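Local coordinates for protein octenoyl-CoA reductase/carboxylase (Streptomyces sp., PDB 4A0S) that probably carries out the NADPH-dependent reductive carboxylation of 2-octenoyl-CoA, providing an unusual extender unit for cinnabaramide polyketide biosynthesis, at residues Asp63-Ile74 against Leu173-Leu184; Leu113-Val121 against Trp193-Cys202. One frame throughout, in Å; residues are numbered along the deposited sequence.

In the fold
Interactions 1 and 2 share one sheet of the GroES-like part of the chain, in which strands 64-73 and 117-124 are antiparallel neighbours, and their centres lie 8 Å apart. Their four segments alternate along the sequence. Interaction 1 pairs strand 64-73 with strand 176-180; interaction 2 lays helix 193-197 on strand 117-124 and the next helix against Ser115 and Asp116. A classic beta bulge, with Met70 and Ala71 both facing Ser118, lies where they meet. Probable hydrogen bonds join them there, Ser72 OG to Asp116 O and Ser73 OG to Asp116 OD1, each 2.6 Å. Interaction 2 reaches both ligands through Leu201, whereas the side chain of Ile74 stays about 8 Å from the bound NADP.

Interaction 1 (Asp63-Ile74 against Leu173-Leu184)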
loop_
_atom_site.group_PDB
_atom_site.type_symbol
_atom_site.label_atom_id
_atom_site.label_comp_id
_atom_site.label_asym_id
_atom_site.label_seq_id
_atom_site.Cartn_x
_atom_site.Cartn_y
_atom_site.Cartn_z
ATOM N N ASP A 63 -31.091 -11.664 -6.574
ATOM C CA ASP A 63 -29.680 -11.495 -6.888
ATOM C C ASP A 63 -29.011 -12.874 -6.878
ATOM O O ASP A 63 -27.791 -12.985 -6.918
ATOM C CB ASP A 63 -29.024 -10.607 -5.848
ATOM C CG ASP A 63 -29.044 -11.231 -4.463
ATOM O OD1 ASP A 63 -29.989 -12.008 -4.156
ATOM O OD2 ASP A 63 -28.107 -10.967 -3.676
ATOM N N GLU A 64 -29.824 -13.920 -6.841
ATOM C CA GLU A 64 -29.281 -15.263 -6.715
ATOM C C GLU A 64 -29.401 -16.072 -7.977
ATOM O O GLU A 64 -30.200 -15.769 -8.853
ATOM C CB GLU A 64 -29.971 -16.006 -5.592
ATOM C CG GLU A 64 -29.434 -15.664 -4.227
ATOM C CD GLU A 64 -30.317 -16.204 -3.124
ATOM O OE1 GLU A 64 -31.313 -16.894 -3.427
ATOM O OE2 GLU A 64 -30.033 -15.930 -1.941
ATOM N N VAL A 65 -28.620 -17.143 -8.031
ATOM C CA VAL A 65 -28.603 -18.019 -9.171
ATOM C C VAL A 65 -28.704 -19.428 -8.647
ATOM O O VAL A 65 -28.091 -19.764 -7.640
ATOM C CB VAL A 65 -27.301 -17.838 -9.972
ATOM C CG1 VAL A 65 -27.232 -18.818 -11.078
ATOM C CG2 VAL A 65 -27.222 -16.406 -10.537
ATOM N N LEU A 66 -29.536 -20.229 -9.308
ATOM C CA LEU A 66 -29.645 -21.616 -8.938
ATOM C C LEU A 66 -28.711 -22.322 -9.869
ATOM O O LEU A 66 -28.837 -22.201 -11.078
ATOM C CB LEU A 66 -31.063 -22.113 -9.120
ATOM C CG LEU A 66 -31.289 -23.568 -8.728
ATOM C CD1 LEU A 66 -31.053 -23.808 -7.219
ATOM C CD2 LEU A 66 -32.717 -23.870 -9.128
ATOM N N VAL A 67 -27.775 -23.055 -9.295
ATOM C CA VAL A 67 -26.781 -23.773 -10.063
ATOM C C VAL A 67 -27.098 -25.251 -9.924
ATOM O O VAL A 67 -27.325 -25.705 -8.811
ATOM C CB VAL A 67 -25.367 -23.509 -9.485
ATOM C CG1 VAL A 67 -24.307 -24.374 -10.164
ATOM C CG2 VAL A 67 -25.027 -22.039 -9.603
ATOM N N ALA A 68 -27.155 -25.970 -11.052
ATOM C CA ALA A 68 -27.151 -27.433 -11.031
ATOM C C ALA A 68 -25.700 -27.768 -10.785
ATOM O O ALA A 68 -24.863 -27.564 -11.651
ATOM C CB ALA A 68 -27.611 -28.019 -12.374
ATOM N N VAL A 69 -25.403 -28.248 -9.587
ATOM C CA VAL A 69 -24.030 -28.458 -9.178
ATOM C C VAL A 69 -23.487 -29.756 -9.769
ATOM O O VAL A 69 -23.993 -30.844 -9.490
ATOM C CB VAL A 69 -23.903 -28.499 -7.656
ATOM C CG1 VAL A 69 -22.453 -28.724 -7.255
ATOM C CG2 VAL A 69 -24.436 -27.213 -7.042
ATOM N N MET A 70 -22.430 -29.634 -10.554
ATOM C CA MET A 70 -21.860 -30.794 -11.208
ATOM C C MET A 70 -20.890 -31.507 -10.299
ATOM O O MET A 70 -20.902 -32.727 -10.203
ATOM C CB MET A 70 -21.210 -30.371 -12.516
ATOM C CG MET A 70 -22.257 -29.991 -13.560
ATOM S SD MET A 70 -23.331 -31.382 -13.987
ATOM C CE MET A 70 -22.194 -32.340 -14.959
ATOM N N ALA A 71 -20.078 -30.718 -9.604
ATOM C CA ALA A 71 -19.096 -31.229 -8.687
ATOM C C ALA A 71 -18.846 -30.158 -7.638
ATOM O O ALA A 71 -19.059 -28.962 -7.885
ATOM C CB ALA A 71 -17.812 -31.560 -9.428
ATOM N N SER A 72 -18.381 -30.596 -6.481
ATOM C CA SER A 72 -18.065 -29.714 -5.391
ATOM C C SER A 72 -16.783 -30.279 -4.808
ATOM O O SER A 72 -16.074 -31.043 -5.482
ATOM C CB SER A 72 -19.220 -29.726 -4.390
ATOM O OG SER A 72 -19.027 -28.796 -3.350
ATOM N N SER A 73 -16.444 -29.894 -3.584
ATOM C CA SER A 73 -15.262 -30.452 -2.968
ATOM C C SER A 73 -15.488 -30.493 -1.479
ATOM O O SER A 73 -16.360 -29.778 -0.945
ATOM C CB SER A 73 -14.042 -29.582 -3.276
ATOM O OG SER A 73 -14.040 -28.435 -2.447
ATOM N N ILE A 74 -14.704 -31.314 -0.795
ATOM C CA ILE A 74 -14.660 -31.206 0.653
ATOM C C ILE A 74 -13.693 -30.087 0.991
ATOM O O ILE A 74 -12.569 -30.027 0.455
ATOM C CB ILE A 74 -14.217 -32.514 1.335
ATOM C CG1 ILE A 74 -15.081 -33.666 0.847
ATOM C CG2 ILE A 74 -14.292 -32.368 2.856
ATOM C CD1 ILE A 74 -16.553 -33.496 1.177
ATOM N N LEU A 173 -22.563 -29.006 -1.889
ATOM C CA LEU A 173 -22.516 -30.471 -1.795
ATOM C C LEU A 173 -23.923 -31.047 -1.940
ATOM O O LEU A 173 -24.507 -31.614 -1.018
ATOM C CB LEU A 173 -21.820 -30.924 -0.526
ATOM C CG LEU A 173 -20.300 -30.768 -0.614
ATOM C CD1 LEU A 173 -19.710 -30.751 0.765
ATOM C CD2 LEU A 173 -19.694 -31.888 -1.425
ATOM N N ALA A 174 -24.464 -30.869 -3.132
ATOM C CA ALA A 174 -25.855 -31.166 -3.408
ATOM C C ALA A 174 -25.970 -31.114 -4.903
ATOM O O ALA A 174 -25.026 -30.722 -5.578
ATOM C CB ALA A 174 -26.749 -30.097 -2.788
ATOM N N GLU A 175 -27.134 -31.469 -5.416
ATOM C CA GLU A 175 -27.348 -31.451 -6.845
ATOM C C GLU A 175 -27.616 -30.029 -7.314
ATOM O O GLU A 175 -27.396 -29.714 -8.470
ATOM C CB GLU A 175 -28.492 -32.379 -7.215
ATOM C CG GLU A 175 -28.157 -33.851 -6.945
ATOM C CD GLU A 175 -28.965 -34.803 -7.809
ATOM O OE1 GLU A 175 -30.158 -34.550 -8.027
ATOM O OE2 GLU A 175 -28.400 -35.805 -8.289
ATOM N N TYR A 176 -28.067 -29.178 -6.406
ATOM C CA TYR A 176 -28.244 -27.771 -6.723
ATOM C C TYR A 176 -27.667 -26.960 -5.624
ATOM O O TYR A 176 -27.620 -27.398 -4.477
ATOM C CB TYR A 176 -29.726 -27.403 -6.870
ATOM C CG TYR A 176 -30.372 -28.091 -8.028
ATOM C CD1 TYR A 176 -30.964 -29.338 -7.856
ATOM C CD2 TYR A 176 -30.399 -27.510 -9.296
ATOM C CE1 TYR A 176 -31.559 -29.995 -8.895
ATOM C CE2 TYR A 176 -30.987 -28.177 -10.367
ATOM C CZ TYR A 176 -31.569 -29.429 -10.140
ATOM O OH TYR A 176 -32.164 -30.153 -11.144
ATOM N N GLY A 177 -27.264 -25.746 -5.975
ATOM C CA GLY A 177 -26.720 -24.799 -5.017
ATOM C C GLY A 177 -27.420 -23.491 -5.311
ATOM O O GLY A 177 -27.777 -23.211 -6.463
ATOM N N VAL A 178 -27.651 -22.712 -4.263
ATOM C CA VAL A 178 -28.189 -21.366 -4.416
ATOM C C VAL A 178 -27.066 -20.409 -4.046
ATOM O O VAL A 178 -26.462 -20.498 -2.968
ATOM C CB VAL A 178 -29.433 -21.125 -3.543
ATOM C CG1 VAL A 178 -29.839 -19.643 -3.569
ATOM C CG2 VAL A 178 -30.587 -22.004 -4.019
ATOM N N VAL A 179 -26.759 -19.514 -4.972
ATOM C CA VAL A 179 -25.627 -18.638 -4.778
ATOM C C VAL A 179 -26.007 -17.233 -5.148
ATOM O O VAL A 179 -26.881 -17.026 -5.972
ATOM C CB VAL A 179 -24.417 -19.083 -5.632
ATOM C CG1 VAL A 179 -24.155 -20.568 -5.444
ATOM C CG2 VAL A 179 -24.634 -18.795 -7.133
ATOM N N ARG A 180 -25.335 -16.263 -4.547
ATOM C CA ARG A 180 -25.451 -14.906 -5.033
ATOM C C ARG A 180 -24.669 -14.810 -6.339
ATOM O O ARG A 180 -23.658 -15.472 -6.513
ATOM C CB ARG A 180 -24.933 -13.906 -4.007
ATOM C CG ARG A 180 -25.729 -13.944 -2.723
ATOM C CD ARG A 180 -25.585 -12.646 -1.943
ATOM N NE ARG A 180 -26.742 -12.490 -1.057
ATOM C CZ ARG A 180 -26.740 -11.779 0.067
ATOM N NH1 ARG A 180 -25.643 -11.145 0.446
ATOM N NH2 ARG A 180 -27.829 -11.683 0.811
ATOM N N ALA A 181 -25.163 -13.984 -7.250
ATOM C CA ALA A 181 -24.545 -13.846 -8.550
ATOM C C ALA A 181 -23.069 -13.447 -8.411
ATOM O O ALA A 181 -22.252 -13.764 -9.269
ATOM C CB ALA A 181 -25.304 -12.848 -9.373
ATOM N N SER A 182 -22.733 -12.775 -7.317
ATOM C CA SER A 182 -21.356 -12.338 -7.099
ATOM C C SER A 182 -20.478 -13.445 -6.526
ATOM O O SER A 182 -19.334 -13.188 -6.120
ATOM C CB SER A 182 -21.322 -11.123 -6.181
ATOM O OG SER A 182 -21.934 -11.442 -4.951
ATOM N N GLN A 183 -21.014 -14.669 -6.504
ATOM C CA GLN A 183 -20.218 -15.856 -6.195
ATOM C C GLN A 183 -19.795 -16.583 -7.460
ATOM O O GLN A 183 -19.011 -17.527 -7.401
ATOM C CB GLN A 183 -21.014 -16.833 -5.334
ATOM C CG GLN A 183 -21.370 -16.321 -3.961
ATOM C CD GLN A 183 -22.179 -17.351 -3.214
ATOM O OE1 GLN A 183 -23.372 -17.180 -2.995
ATOM N NE2 GLN A 183 -21.536 -18.465 -2.871
ATOM N N LEU A 184 -20.332 -16.137 -8.594
ATOM C CA LEU A 184 -20.169 -16.842 -9.863
ATOM C C LEU A 184 -19.015 -16.356 -10.703
ATOM O O LEU A 184 -18.837 -15.141 -10.893
ATOM C CB LEU A 184 -21.444 -16.717 -10.697
ATOM C CG LEU A 184 -22.638 -17.488 -10.151
ATOM C CD1 LEU A 184 -23.834 -17.215 -11.001
ATOM C CD2 LEU A 184 -22.346 -18.985 -10.152
HETATM O O HOH W 1 -29.333 -13.495 -1.619
#
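Arg180 NE is gripped twice: it lies 3.3 Å from Asp63 OD2 in a salt bridge and donates to water 1, with NE and the water oxygen 2.8 Å apart. The two partners use the guanidinium differently. The water sits at its edge and in its plane, while the carboxylate oxygen lies well out of that plane, the flat groups being turned 53° apart, which leaves an attraction of charges without an N-H aimed at the oxygen. Water 1 also donates to Asp63 OD1 and Glu64 OE2, tying both acids to the arginine; Glu64 OE2 has its stronger partner in Arg105. A weak, long ion pair links Asp63 to Arg129 of the second subunit.

From this polar end the segments run on as an antiparallel pair of strands. Val65 with Val179 and Val67 with Gly177 form the hydrogen-bonded pairs, and the bond from Val67 N to Gly177 O, 2.8 Å, is almost straight at 178°. Farther along, Val69 N reaches Glu175 O from above the carbonyl plane.

Mostly aliphatic side chains pack on both faces. On one, Val65 CG2 meets Leu184 CD1 at 3.5 Å and Val67 CG2 approaches Val179 CG2. On the other, Leu66 turns CG away from its backbone N (chi1 -179°), and CD1 then touches Tyr176 CB and, at 3.7 Å, Val178 CG2. Val69 CG2 lies 3.4 Å from Gly177 N, in a place where a side chain on Gly177 would be tight against it. At the far end Leu173 CD2 packs on Ser72 CB.

Between Val65 and Val69 the side chains and their partners are thus mostly apolar, while the salt bridge and bridging water lie at the Asp63 end, next to the second subunit, where Arg180 and Arg105 would be expected to favour the ionised forms of Asp63 and Glu64.

Interaction 2 (Leu113-Val121 against Trp193-Cys202); sequences LGSDCSGVV and WEEAAVSPLC. With CO8 (octanoyl-coenzyme A), chain E.
The Trp193 indole meets strand 117-121 chiefly along its benzo side: Ser118 CB lies at the ring edge and in its plane, while Gly119 O and Val120 CG2 approach obliquely, Val120 CG2 coming 3.6 Å from CH2. Met70 of strand 64-73 also packs on the indole. The contact belongs to the medium-chain dehydrogenase/reductase fold, at the passage from the GroES-like part towards the nucleotide-binding part.

Ser118 OG donates to Trp193 O over 2.6 Å. With OG set between its own backbone N and carbonyl carbon (chi1 60°), the hydroxyl comes in 37° above the carbonyl plane. Trp193 O thereby takes a second donor beside Ala197 N of the same helix, and Ala196 CB and Ala197 CB close round the serine.

Asp116 holds the helix that follows, 200-210. Its OD2 offers the anti lone pair to Leu201 N at 2.9 Å, and water 2, 2.7 Å from OD2, accepts from Cys202 N. OD1 faces Ala197 O, another acceptor, but is supplied by Ser73 OG. Pro200 CB packs on Asp116 CB, and the aspartate and Leu201 side chains cross at about a right angle. Without the carboxylate, as with an alanine here, Leu201 N and Ser73 OG would probably lose their acceptor, and the helix would be less firmly held beside the ligands.

Leu201 carries the contact to both ligands, touching the bound NADP as Cys202 also does. Its CG stands opposite the backbone N about the first bond (chi1 -176°), and from there CD1 presses closely on Ser115 CB at 3.3 Å and meets C4' of the octanoyl chain of CO8 at 3.5 Å.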
loop_
_atom_site.group_PDB
_atom_site.type_symbol
_atom_site.label_atom_id
_atom_site.label_comp_id
_atom_site.label_asym_id
_atom_site.label_seq_id
_atom_site.Cartn_x
_atom_site.Cartn_y
_atom_site.Cartn_z
ATOM N N LEU A 113 -24.398 -28.200 3.065
ATOM C CA LEU A 113 -22.988 -27.811 3.125
ATOM C C LEU A 113 -22.382 -27.712 1.746
ATOM O O LEU A 113 -23.038 -28.017 0.764
ATOM C CB LEU A 113 -22.213 -28.853 3.926
ATOM C CG LEU A 113 -22.780 -29.188 5.304
ATOM C CD1 LEU A 113 -21.794 -30.085 5.991
ATOM C CD2 LEU A 113 -23.049 -27.923 6.159
ATOM N N GLY A 114 -21.110 -27.315 1.681
ATOM C CA GLY A 114 -20.413 -27.263 0.415
ATOM C C GLY A 114 -20.180 -25.811 0.096
ATOM O O GLY A 114 -21.122 -25.032 -0.031
ATOM N N SER A 115 -18.914 -25.455 -0.034
ATOM C CA SER A 115 -18.532 -24.058 -0.097
ATOM C C SER A 115 -17.855 -23.691 -1.393
ATOM O O SER A 115 -17.542 -22.530 -1.629
ATOM C CB SER A 115 -17.647 -23.739 1.089
ATOM O OG SER A 115 -18.405 -24.005 2.248
ATOM N N ASP A 116 -17.662 -24.674 -2.251
ATOM C CA ASP A 116 -17.398 -24.352 -3.650
ATOM C C ASP A 116 -18.063 -25.370 -4.548
ATOM O O ASP A 116 -18.651 -26.352 -4.071
ATOM C CB ASP A 116 -15.893 -24.102 -3.958
ATOM C CG ASP A 116 -14.954 -25.127 -3.348
ATOM O OD1 ASP A 116 -15.343 -26.274 -3.049
ATOM O OD2 ASP A 116 -13.775 -24.779 -3.184
ATOM N N CYS A 117 -18.020 -25.123 -5.846
ATOM C CA CYS A 117 -18.599 -26.056 -6.765
ATOM C C CYS A 117 -18.352 -25.566 -8.150
ATOM O O CYS A 117 -17.948 -24.418 -8.349
ATOM C CB CYS A 117 -20.099 -26.241 -6.522
ATOM S SG CYS A 117 -21.160 -25.097 -7.343
ATOM N N SER A 118 -18.556 -26.470 -9.103
ATOM C CA SER A 118 -18.677 -26.080 -10.487
ATOM C C SER A 118 -20.017 -26.612 -10.930
ATOM O O SER A 118 -20.559 -27.566 -10.347
ATOM C CB SER A 118 -17.565 -26.681 -11.326
ATOM O OG SER A 118 -17.628 -28.094 -11.250
ATOM N N GLY A 119 -20.575 -25.991 -11.946
ATOM C CA GLY A 119 -21.822 -26.479 -12.431
ATOM C C GLY A 119 -22.444 -25.623 -13.488
ATOM O O GLY A 119 -21.779 -24.888 -14.201
ATOM N N VAL A 120 -23.749 -25.754 -13.586
ATOM C CA VAL A 120 -24.477 -25.138 -14.648
ATOM C C VAL A 120 -25.579 -24.268 -14.074
ATOM O O VAL A 120 -26.342 -24.698 -13.212
ATOM C CB VAL A 120 -25.089 -26.202 -15.567
ATOM C CG1 VAL A 120 -25.800 -25.536 -16.696
ATOM C CG2 VAL A 120 -24.008 -27.150 -16.074
ATOM N N VAL A 121 -25.648 -23.037 -14.564
ATOM C CA VAL A 121 -26.712 -22.143 -14.187
ATOM C C VAL A 121 -28.012 -22.732 -14.695
ATOM O O VAL A 121 -28.102 -23.147 -15.852
ATOM C CB VAL A 121 -26.489 -20.747 -14.787
ATOM C CG1 VAL A 121 -27.644 -19.843 -14.457
ATOM C CG2 VAL A 121 -25.165 -20.164 -14.280
ATOM N N TRP A 193 -15.551 -31.017 -14.435
ATOM C CA TRP A 193 -16.356 -30.459 -13.359
ATOM C C TRP A 193 -15.652 -30.553 -12.023
ATOM O O TRP A 193 -15.523 -29.551 -11.297
ATOM C CB TRP A 193 -17.697 -31.160 -13.275
ATOM C CG TRP A 193 -18.514 -30.973 -14.462
ATOM C CD1 TRP A 193 -18.861 -31.931 -15.368
ATOM C CD2 TRP A 193 -19.092 -29.745 -14.930
ATOM N NE1 TRP A 193 -19.630 -31.388 -16.353
ATOM C CE2 TRP A 193 -19.789 -30.045 -16.115
ATOM C CE3 TRP A 193 -19.098 -28.421 -14.454
ATOM C CZ2 TRP A 193 -20.499 -29.073 -16.833
ATOM C CZ3 TRP A 193 -19.799 -27.457 -15.165
ATOM C CH2 TRP A 193 -20.476 -27.783 -16.349
ATOM N N GLU A 194 -15.187 -31.760 -11.707
ATOM C CA GLU A 194 -14.550 -32.012 -10.434
ATOM C C GLU A 194 -13.241 -31.212 -10.307
ATOM O O GLU A 194 -12.913 -30.696 -9.235
ATOM C CB GLU A 194 -14.340 -33.516 -10.210
ATOM C CG GLU A 194 -13.510 -34.199 -11.293
ATOM C CD GLU A 194 -14.327 -34.664 -12.494
ATOM O OE1 GLU A 194 -15.424 -34.123 -12.771
ATOM O OE2 GLU A 194 -13.839 -35.592 -13.172
ATOM N N GLU A 195 -12.512 -31.070 -11.406
ATOM C CA GLU A 195 -11.283 -30.268 -11.392
ATOM C C GLU A 195 -11.572 -28.794 -11.107
ATOM O O GLU A 195 -10.875 -28.145 -10.317
ATOM C CB GLU A 195 -10.599 -30.358 -12.741
ATOM C CG GLU A 195 -9.816 -31.630 -12.972
ATOM C CD GLU A 195 -9.534 -31.842 -14.443
ATOM O OE1 GLU A 195 -9.821 -30.936 -15.238
ATOM O OE2 GLU A 195 -9.012 -32.918 -14.801
ATOM N N ALA A 196 -12.593 -28.278 -11.781
ATOM C CA ALA A 196 -13.045 -26.897 -11.617
ATOM C C ALA A 196 -13.548 -26.645 -10.182
ATOM O O ALA A 196 -13.241 -25.616 -9.581
ATOM C CB ALA A 196 -14.129 -26.588 -12.625
ATOM N N ALA A 197 -14.271 -27.623 -9.635
ATOM C CA ALA A 197 -14.902 -27.542 -8.316
ATOM C C ALA A 197 -13.929 -27.472 -7.143
ATOM O O ALA A 197 -14.258 -26.889 -6.108
ATOM C CB ALA A 197 -15.829 -28.727 -8.114
ATOM N N VAL A 198 -12.742 -28.063 -7.297
ATOM C CA VAL A 198 -11.830 -28.203 -6.156
ATOM C C VAL A 198 -11.142 -26.903 -5.735
ATOM O O VAL A 198 -10.656 -26.781 -4.626
ATOM C CB VAL A 198 -10.775 -29.334 -6.357
ATOM C CG1 VAL A 198 -11.434 -30.696 -6.364
ATOM C CG2 VAL A 198 -9.937 -29.108 -7.617
ATOM N N SER A 199 -11.161 -25.920 -6.611
ATOM C CA SER A 199 -10.283 -24.774 -6.463
ATOM C C SER A 199 -10.817 -23.513 -5.804
ATOM O O SER A 199 -10.080 -22.874 -5.071
ATOM C CB SER A 199 -9.693 -24.417 -7.812
ATOM O OG SER A 199 -8.873 -25.472 -8.247
ATOM N N PRO A 200 -12.077 -23.130 -6.076
ATOM C CA PRO A 200 -12.409 -21.741 -5.731
ATOM C C PRO A 200 -12.111 -21.364 -4.291
ATOM O O PRO A 200 -11.458 -20.343 -4.049
ATOM C CB PRO A 200 -13.909 -21.653 -6.030
ATOM C CG PRO A 200 -14.071 -22.612 -7.199
ATOM C CD PRO A 200 -13.159 -23.781 -6.833
ATOM N N LEU A 201 -12.538 -22.181 -3.340
ATOM C CA LEU A 201 -12.383 -21.807 -1.940
ATOM C C LEU A 201 -10.913 -21.769 -1.539
ATOM O O LEU A 201 -10.416 -20.734 -1.120
ATOM C CB LEU A 201 -13.178 -22.729 -1.037
ATOM C CG LEU A 201 -13.151 -22.337 0.436
ATOM C CD1 LEU A 201 -14.439 -22.787 1.103
ATOM C CD2 LEU A 201 -11.991 -22.974 1.076
ATOM N N CYS A 202 -10.219 -22.891 -1.692
ATOM C CA CYS A 202 -8.820 -22.972 -1.261
ATOM C C CYS A 202 -7.896 -22.109 -2.101
ATOM O O CYS A 202 -7.003 -21.432 -1.571
ATOM C CB CYS A 202 -8.349 -24.418 -1.277
ATOM S SG CYS A 202 -8.995 -25.317 0.112
HETATM N N1A CO8 E . -24.199 -24.560 20.237
HETATM C C2A CO8 E . -24.977 -23.538 19.877
HETATM N N3A CO8 E . -24.521 -22.290 19.880
HETATM C C4A CO8 E . -23.245 -22.047 20.252
HETATM C C5A CO8 E . -22.399 -23.083 20.631
HETATM C C6A CO8 E . -22.912 -24.377 20.619
HETATM N N6A CO8 E . -22.136 -25.409 20.967
HETATM N N7A CO8 E . -21.213 -22.557 20.937
HETATM C C8A CO8 E . -21.305 -21.236 20.763
HETATM N N9A CO8 E . -22.543 -20.926 20.347
HETATM C C1B CO8 E . -23.108 -19.587 20.027
HETATM C C2B CO8 E . -23.420 -18.798 21.303
HETATM O O2B CO8 E . -24.652 -18.059 21.136
HETATM C C3B CO8 E . -22.220 -17.857 21.368
HETATM O O3B CO8 E . -22.547 -16.674 22.083
HETATM P P3B CO8 E . -21.997 -16.597 23.604
HETATM O O7A CO8 E . -23.287 -16.245 24.534
HETATM O O8A CO8 E . -21.599 -18.106 24.129
HETATM O O9A CO8 E . -20.859 -15.664 23.738
HETATM C C4B CO8 E . -21.937 -17.549 19.903
HETATM O O4B CO8 E . -22.164 -18.798 19.235
HETATM C C5B CO8 E . -20.451 -17.266 19.650
HETATM O O5B CO8 E . -20.228 -17.116 18.232
HETATM P P1A CO8 E . -20.735 -15.754 17.470
HETATM O O1A CO8 E . -20.300 -15.940 15.881
HETATM O O2A CO8 E . -22.210 -15.508 17.552
HETATM O O3A CO8 E . -19.958 -14.508 18.212
HETATM P P2A CO8 E . -18.508 -13.829 17.850
HETATM O O4A CO8 E . -17.816 -13.462 19.242
HETATM O O5A CO8 E . -18.593 -12.646 16.932
HETATM O O6A CO8 E . -17.580 -15.017 17.220
HETATM C CBP CO8 E . -16.031 -16.067 15.624
HETATM C CCP CO8 E . -16.698 -14.758 16.109
HETATM C CDP CO8 E . -15.028 -16.470 16.719
HETATM C CEP CO8 E . -15.257 -15.740 14.346
HETATM C CAP CO8 E . -17.123 -17.163 15.381
HETATM O OAP CO8 E . -18.230 -16.702 14.540
HETATM C C9P CO8 E . -16.565 -18.514 14.855
HETATM O O9P CO8 E . -15.967 -19.265 15.636
HETATM N N8P CO8 E . -16.806 -18.813 13.558
HETATM C C7P CO8 E . -16.406 -20.116 12.947
HETATM C C6P CO8 E . -15.121 -20.073 12.074
HETATM C C5P CO8 E . -14.277 -21.336 12.368
HETATM O O5P CO8 E . -13.832 -21.524 13.497
HETATM N N4P CO8 E . -14.150 -22.300 11.458
HETATM C C3P CO8 E . -14.420 -22.291 10.025
HETATM C C2P CO8 E . -12.998 -22.389 9.454
HETATM S S1P CO8 E . -12.601 -20.973 8.361
HETATM C "C1'" CO8 E . -12.787 -21.782 6.843
HETATM O "O1'" CO8 E . -12.608 -23.006 6.700
HETATM C "C2'" CO8 E . -13.181 -20.947 5.819
HETATM C "C3'" CO8 E . -13.371 -21.378 4.526
HETATM C "C4'" CO8 E . -13.734 -20.447 3.545
HETATM C "C5'" CO8 E . -14.265 -19.115 4.052
HETATM C "C6'" CO8 E . -14.738 -18.368 2.785
HETATM C "C7'" CO8 E . -15.048 -16.941 3.137
HETATM C "C8'" CO8 E . -15.644 -16.274 1.893
HETATM O O HOH W 2 -11.326 -25.568 -2.480
#